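Local atomic coordinates of carbohydrate kinase, pfkB family (Enterococcus faecalis, PDB entry 3KTN), a protein that probably phosphorylates a sugar acid such as 2-keto-3-deoxygluconate, as a magnesium-binding kinase of the PfkB (ribokinase-like) family. Residues A[31-36]-A[60-65]; A[39-44]-A[51-56]. All blocks are in the same frame, centred on the assembly; numbering follows the deposited sequence.

Interaction 1: A[31-36]-A[60-65]; sequences MNFVGT and NRLGEA
The ring of Phe33, near the C-terminal end of strand 28-34, reaches the first turn of helix 61-72 with its outer end. Its CZ lies 3.6 Å from Leu62 O, and its CE2 3.7 Å from Ala65 O. Both carbonyls approach the ring obliquely, so ring carbons fit against the helix backbone while CZ also packs against the Ala65 methyl, CZ to CB 4.1 Å. With CG beside the backbone N and anti to the carbonyl carbon (chi1 -72°), the flat ring extends toward the helix. A small alanine suits this place, because the ring can come close to the backbone.

Packing is looser at selenomethionine Met31, whose chain runs extended to SE and then turns, bringing CE to 4.3 Å from Leu62 CD1. Leu62 CD1 also stands 4.2 Å from Phe33 CZ, so one leucine branch meets both strand side chains. Met31 rests on Phe91 of the second subunit as well.

Away from the strand, Arg61 and Glu64 are partly exposed, and Arg61 forms a salt bridge with Glu93 of the second subunit. Asn60, though buried, caps the helix, its OD1 accepting from Gly63 N at 2.8 Å and more weakly from Leu62 N. Van der Waals contact, of side chains with each other and of the Phe33 ring with two carbonyls, thus joins this helix of the large alpha/beta domain to the small sheet, consistent with the lid of ribokinase-like kinases. The strand's own backbone bonds go to strand 12-16 and, at Met31, to the second subunit.

Interaction 2: A[39-44]-A[51-56]; sequences NLLANL and TALITK
Leu41, on the side of helix 36-46 that faces strand 50-57, carries most of this contact. Its CB meets Thr51 CB at 4.0 Å, and the two side chains lie alongside one another, pointing opposite ways. Farther out, Leu41 CD1 reaches along the strand to Ala52 O, at 3.2 Å a close carbon-to-oxygen approach, and to Leu53 CB at 3.7 Å. The branch is placed there by a chain that leaves beside the backbone N (chi1 -60°) and then runs extended (chi2 -173°). A long, branched leucine suits the task, since it spans three strand residues from one helix position; it also touches Ala7 of the adjoining strand 4-8.

The carbonyl of Leu41 faces the threonine as well, with O 3.6 Å from Thr51 CG2. Ala42 and Asn43 direct their CB atoms away from the strand, and Asn43 packs on helix 278-291 instead. One turn after Leu41, Leu44 comes back to the strand, its CB 3.9 Å from Thr51 CG2, while its side chain also packs on Ile5.

Compact Thr51 therefore sits under two successive helix turns. The segments run nearly antiparallel, at 166°, consistent with a beta-alpha-beta crossover from strand 4-8 to strand 50-57, with small-sheet strands inserted before the helix. Cohesion is mainly van der Waals and includes contacts of side-chain carbons with backbone carbonyls, while the strand's backbone bonds go to sheet neighbours such as Ala7.

How the interactions relate
Both contacts are buried helix-on-strand packings without hydrogen bonds between their segments, and they draw on consecutive elements: strand 28-34 leads into helix 36-46, and strand 50-57 into helix 61-72. Interaction 2 belongs to the core of the alpha/beta domain, where leucines of the helix pack on a threonine, a leucine and the backbone of the large sheet, and no other subunit touches either segment. Interaction 1 lies farther from the chain's centre, tying the small sheet to the larger domain through an aromatic ring and a selenomethionine, at a subunit interface that adds charge and polar contacts. The two meet directly where Val34 CB packs 3.8 Å from Asn39 OD1.

Interaction 1: A[31-36]-A[60-65]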
loop_
_atom_site.group_PDB
_atom_site.type_symbol
_atom_site.label_atom_id
_atom_site.label_comp_id
_atom_site.label_asym_id
_atom_site.label_seq_id
_atom_site.Cartn_x
_atom_site.Cartn_y
_atom_site.Cartn_z
HETATM N N MSE A 31 -11.830 -3.288 1.196
HETATM C CA MSE A 31 -13.248 -3.531 1.426
HETATM C C MSE A 31 -13.960 -3.696 0.093
HETATM O O MSE A 31 -13.601 -3.059 -0.890
HETATM C CB MSE A 31 -13.878 -2.353 2.174
HETATM C CG MSE A 31 -15.400 -2.437 2.289
HETATM SE SE MSE A 31 -16.221 -0.781 2.938
HETATM C CE MSE A 31 -16.515 0.098 1.241
ATOM N N ASN A 32 -14.965 -4.558 0.053
ATOM C CA ASN A 32 -15.729 -4.732 -1.170
ATOM C C ASN A 32 -17.192 -4.961 -0.832
ATOM O O ASN A 32 -17.524 -5.355 0.288
ATOM C CB ASN A 32 -15.190 -5.909 -1.996
ATOM C CG ASN A 32 -13.757 -5.687 -2.454
ATOM O OD1 ASN A 32 -12.804 -6.060 -1.765
ATOM N ND2 ASN A 32 -13.598 -5.043 -3.604
ATOM N N PHE A 33 -18.060 -4.690 -1.801
ATOM C CA PHE A 33 -19.492 -4.899 -1.628
ATOM C C PHE A 33 -19.783 -6.232 -2.281
ATOM O O PHE A 33 -19.594 -6.399 -3.481
ATOM C CB PHE A 33 -20.282 -3.777 -2.301
ATOM C CG PHE A 33 -20.200 -2.471 -1.570
ATOM C CD1 PHE A 33 -21.070 -2.188 -0.524
ATOM C CD2 PHE A 33 -19.215 -1.541 -1.891
ATOM C CE1 PHE A 33 -20.961 -0.995 0.194
ATOM C CE2 PHE A 33 -19.095 -0.346 -1.180
ATOM C CZ PHE A 33 -19.970 -0.073 -0.137
ATOM N N VAL A 34 -20.209 -7.191 -1.468
ATOM C CA VAL A 34 -20.506 -8.522 -1.948
ATOM C C VAL A 34 -21.864 -8.975 -1.404
ATOM O O VAL A 34 -22.596 -8.191 -0.785
ATOM C CB VAL A 34 -19.391 -9.520 -1.498
ATOM C CG1 VAL A 34 -18.033 -9.072 -2.047
ATOM C CG2 VAL A 34 -19.328 -9.580 0.024
ATOM N N GLY A 35 -22.180 -10.243 -1.645
ATOM C CA GLY A 35 -23.431 -10.831 -1.213
ATOM C C GLY A 35 -23.844 -11.822 -2.285
ATOM O O GLY A 35 -23.435 -11.672 -3.439
ATOM N N THR A 36 -24.626 -12.837 -1.919
ATOM C CA THR A 36 -25.079 -13.838 -2.890
ATOM C C THR A 36 -25.671 -13.193 -4.141
ATOM O O THR A 36 -25.273 -13.524 -5.255
ATOM C CB THR A 36 -26.135 -14.788 -2.272
ATOM O OG1 THR A 36 -25.485 -15.678 -1.361
ATOM C CG2 THR A 36 -26.845 -15.612 -3.354
ATOM N N ASN A 60 -26.803 7.137 2.743
ATOM C CA ASN A 60 -25.628 7.810 3.274
ATOM C C ASN A 60 -24.472 7.517 2.316
ATOM O O ASN A 60 -24.648 6.788 1.334
ATOM C CB ASN A 60 -25.316 7.372 4.719
ATOM C CG ASN A 60 -24.994 5.898 4.845
ATOM O OD1 ASN A 60 -24.388 5.299 3.959
ATOM N ND2 ASN A 60 -25.379 5.309 5.972
ATOM N N ARG A 61 -23.303 8.082 2.581
ATOM C CA ARG A 61 -22.164 7.898 1.687
ATOM C C ARG A 61 -21.750 6.446 1.482
ATOM O O ARG A 61 -21.285 6.077 0.402
ATOM C CB ARG A 61 -20.989 8.743 2.187
ATOM C CG ARG A 61 -21.290 10.253 2.153
ATOM C CD ARG A 61 -20.298 11.036 2.997
ATOM N NE ARG A 61 -18.948 10.990 2.445
ATOM C CZ ARG A 61 -18.520 11.763 1.453
ATOM N NH1 ARG A 61 -19.341 12.651 0.904
ATOM N NH2 ARG A 61 -17.272 11.647 1.008
ATOM N N LEU A 62 -21.927 5.621 2.506
ATOM C CA LEU A 62 -21.573 4.213 2.396
ATOM C C LEU A 62 -22.567 3.531 1.459
ATOM O O LEU A 62 -22.187 2.720 0.603
ATOM C CB LEU A 62 -21.598 3.550 3.773
ATOM C CG LEU A 62 -21.082 2.111 3.826
ATOM C CD1 LEU A 62 -19.600 2.073 3.464
ATOM C CD2 LEU A 62 -21.298 1.556 5.234
ATOM N N GLY A 63 -23.846 3.874 1.611
ATOM C CA GLY A 63 -24.859 3.298 0.747
ATOM C C GLY A 63 -24.624 3.742 -0.687
ATOM O O GLY A 63 -24.808 2.962 -1.620
ATOM N N GLU A 64 -24.217 4.998 -0.866
ATOM C CA GLU A 64 -23.944 5.531 -2.205
ATOM C C GLU A 64 -22.741 4.820 -2.839
ATOM O O GLU A 64 -22.721 4.560 -4.044
ATOM C CB GLU A 64 -23.678 7.044 -2.140
ATOM C CG GLU A 64 -24.923 7.892 -1.888
ATOM C CD GLU A 64 -25.984 7.690 -2.962
ATOM O OE1 GLU A 64 -25.687 7.921 -4.154
ATOM O OE2 GLU A 64 -27.115 7.296 -2.618
ATOM N N ALA A 65 -21.736 4.510 -2.024
ATOM C CA ALA A 65 -20.556 3.816 -2.528
ATOM C C ALA A 65 -20.991 2.411 -2.916
ATOM O O ALA A 65 -20.464 1.825 -3.856
ATOM C CB ALA A 65 -19.466 3.766 -1.455
#

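Interaction 2: A[39-44]-A[51-56]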
loop_
_atom_site.group_PDB
_atom_site.type_symbol
_atom_site.label_atom_id
_atom_site.label_comp_id
_atom_site.label_asym_id
_atom_site.label_seq_id
_atom_site.Cartn_x
_atom_site.Cartn_y
_atom_site.Cartn_z
ATOM N N ASN A 39 -22.858 -11.269 -6.130
ATOM C CA ASN A 39 -21.946 -12.184 -6.820
ATOM C C ASN A 39 -22.611 -12.793 -8.041
ATOM O O ASN A 39 -22.013 -12.873 -9.123
ATOM C CB ASN A 39 -21.493 -13.323 -5.890
ATOM C CG ASN A 39 -20.904 -12.815 -4.585
ATOM O OD1 ASN A 39 -20.494 -11.656 -4.482
ATOM N ND2 ASN A 39 -20.844 -13.688 -3.584
ATOM N N LEU A 40 -23.846 -13.240 -7.853
ATOM C CA LEU A 40 -24.601 -13.855 -8.932
ATOM C C LEU A 40 -24.820 -12.897 -10.098
ATOM O O LEU A 40 -24.416 -13.181 -11.228
ATOM C CB LEU A 40 -25.960 -14.338 -8.413
ATOM C CG LEU A 40 -26.830 -15.039 -9.464
ATOM C CD1 LEU A 40 -26.109 -16.290 -9.957
ATOM C CD2 LEU A 40 -28.190 -15.402 -8.873
ATOM N N LEU A 41 -25.462 -11.767 -9.821
ATOM C CA LEU A 41 -25.747 -10.791 -10.865
ATOM C C LEU A 41 -24.489 -10.216 -11.521
ATOM O O LEU A 41 -24.481 -9.944 -12.731
ATOM C CB LEU A 41 -26.608 -9.657 -10.304
ATOM C CG LEU A 41 -27.967 -10.067 -9.724
ATOM C CD1 LEU A 41 -28.758 -8.813 -9.376
ATOM C CD2 LEU A 41 -28.731 -10.936 -10.726
ATOM N N ALA A 42 -23.432 -10.033 -10.729
ATOM C CA ALA A 42 -22.178 -9.493 -11.252
ATOM C C ALA A 42 -21.616 -10.423 -12.320
ATOM O O ALA A 42 -21.218 -9.978 -13.395
ATOM C CB ALA A 42 -21.156 -9.319 -10.124
ATOM N N ASN A 43 -21.589 -11.719 -12.024
ATOM C CA ASN A 43 -21.067 -12.690 -12.975
ATOM C C ASN A 43 -21.956 -12.752 -14.220
ATOM O O ASN A 43 -21.456 -12.783 -15.345
ATOM C CB ASN A 43 -20.973 -14.077 -12.336
ATOM C CG ASN A 43 -20.003 -14.982 -13.068
ATOM O OD1 ASN A 43 -19.556 -14.668 -14.177
ATOM N ND2 ASN A 43 -19.669 -16.112 -12.456
ATOM N N LEU A 44 -23.272 -12.778 -14.017
ATOM C CA LEU A 44 -24.215 -12.822 -15.137
ATOM C C LEU A 44 -24.093 -11.555 -16.001
ATOM O O LEU A 44 -24.222 -11.616 -17.223
ATOM C CB LEU A 44 -25.648 -12.982 -14.614
ATOM C CG LEU A 44 -25.958 -14.343 -13.974
ATOM C CD1 LEU A 44 -27.365 -14.347 -13.389
ATOM C CD2 LEU A 44 -25.808 -15.442 -15.019
ATOM N N THR A 51 -28.980 -7.389 -15.813
ATOM C CA THR A 51 -29.231 -7.759 -14.428
ATOM C C THR A 51 -29.609 -6.566 -13.564
ATOM O O THR A 51 -29.217 -5.434 -13.841
ATOM C CB THR A 51 -27.981 -8.429 -13.815
ATOM O OG1 THR A 51 -26.953 -7.447 -13.635
ATOM C CG2 THR A 51 -27.455 -9.505 -14.743
ATOM N N ALA A 52 -30.368 -6.829 -12.508
ATOM C CA ALA A 52 -30.790 -5.780 -11.602
ATOM C C ALA A 52 -30.991 -6.372 -10.216
ATOM O O ALA A 52 -31.569 -7.451 -10.070
ATOM C CB ALA A 52 -32.086 -5.146 -12.099
ATOM N N LEU A 53 -30.511 -5.666 -9.199
ATOM C CA LEU A 53 -30.640 -6.139 -7.833
ATOM C C LEU A 53 -31.767 -5.425 -7.104
ATOM O O LEU A 53 -31.858 -4.199 -7.135
ATOM C CB LEU A 53 -29.329 -5.922 -7.068
ATOM C CG LEU A 53 -29.310 -6.376 -5.609
ATOM C CD1 LEU A 53 -29.499 -7.889 -5.550
ATOM C CD2 LEU A 53 -27.981 -5.985 -4.964
ATOM N N ILE A 54 -32.623 -6.201 -6.450
ATOM C CA ILE A 54 -33.722 -5.641 -5.683
ATOM C C ILE A 54 -33.311 -5.748 -4.223
ATOM O O ILE A 54 -33.181 -6.846 -3.691
ATOM C CB ILE A 54 -35.032 -6.434 -5.903
ATOM C CG1 ILE A 54 -35.361 -6.485 -7.395
ATOM C CG2 ILE A 54 -36.168 -5.779 -5.131
ATOM C CD1 ILE A 54 -36.545 -7.376 -7.741
ATOM N N THR A 55 -33.103 -4.606 -3.578
ATOM C CA THR A 55 -32.681 -4.589 -2.186
ATOM C C THR A 55 -32.748 -3.149 -1.692
ATOM O O THR A 55 -33.243 -2.271 -2.395
ATOM C CB THR A 55 -31.219 -5.089 -2.064
ATOM O OG1 THR A 55 -30.878 -5.293 -0.685
ATOM C CG2 THR A 55 -30.274 -4.062 -2.663
ATOM N N LYS A 56 -32.248 -2.913 -0.485
ATOM C CA LYS A 56 -32.215 -1.567 0.080
ATOM C C LYS A 56 -30.808 -1.259 0.576
ATOM O O LYS A 56 -30.074 -2.157 1.000
ATOM C CB LYS A 56 -33.170 -1.426 1.275
ATOM C CG LYS A 56 -34.644 -1.689 0.985
ATOM C CD LYS A 56 -35.246 -0.665 0.035
ATOM C CE LYS A 56 -36.744 -0.934 -0.167
ATOM N NZ LYS A 56 -37.311 -0.171 -1.311
#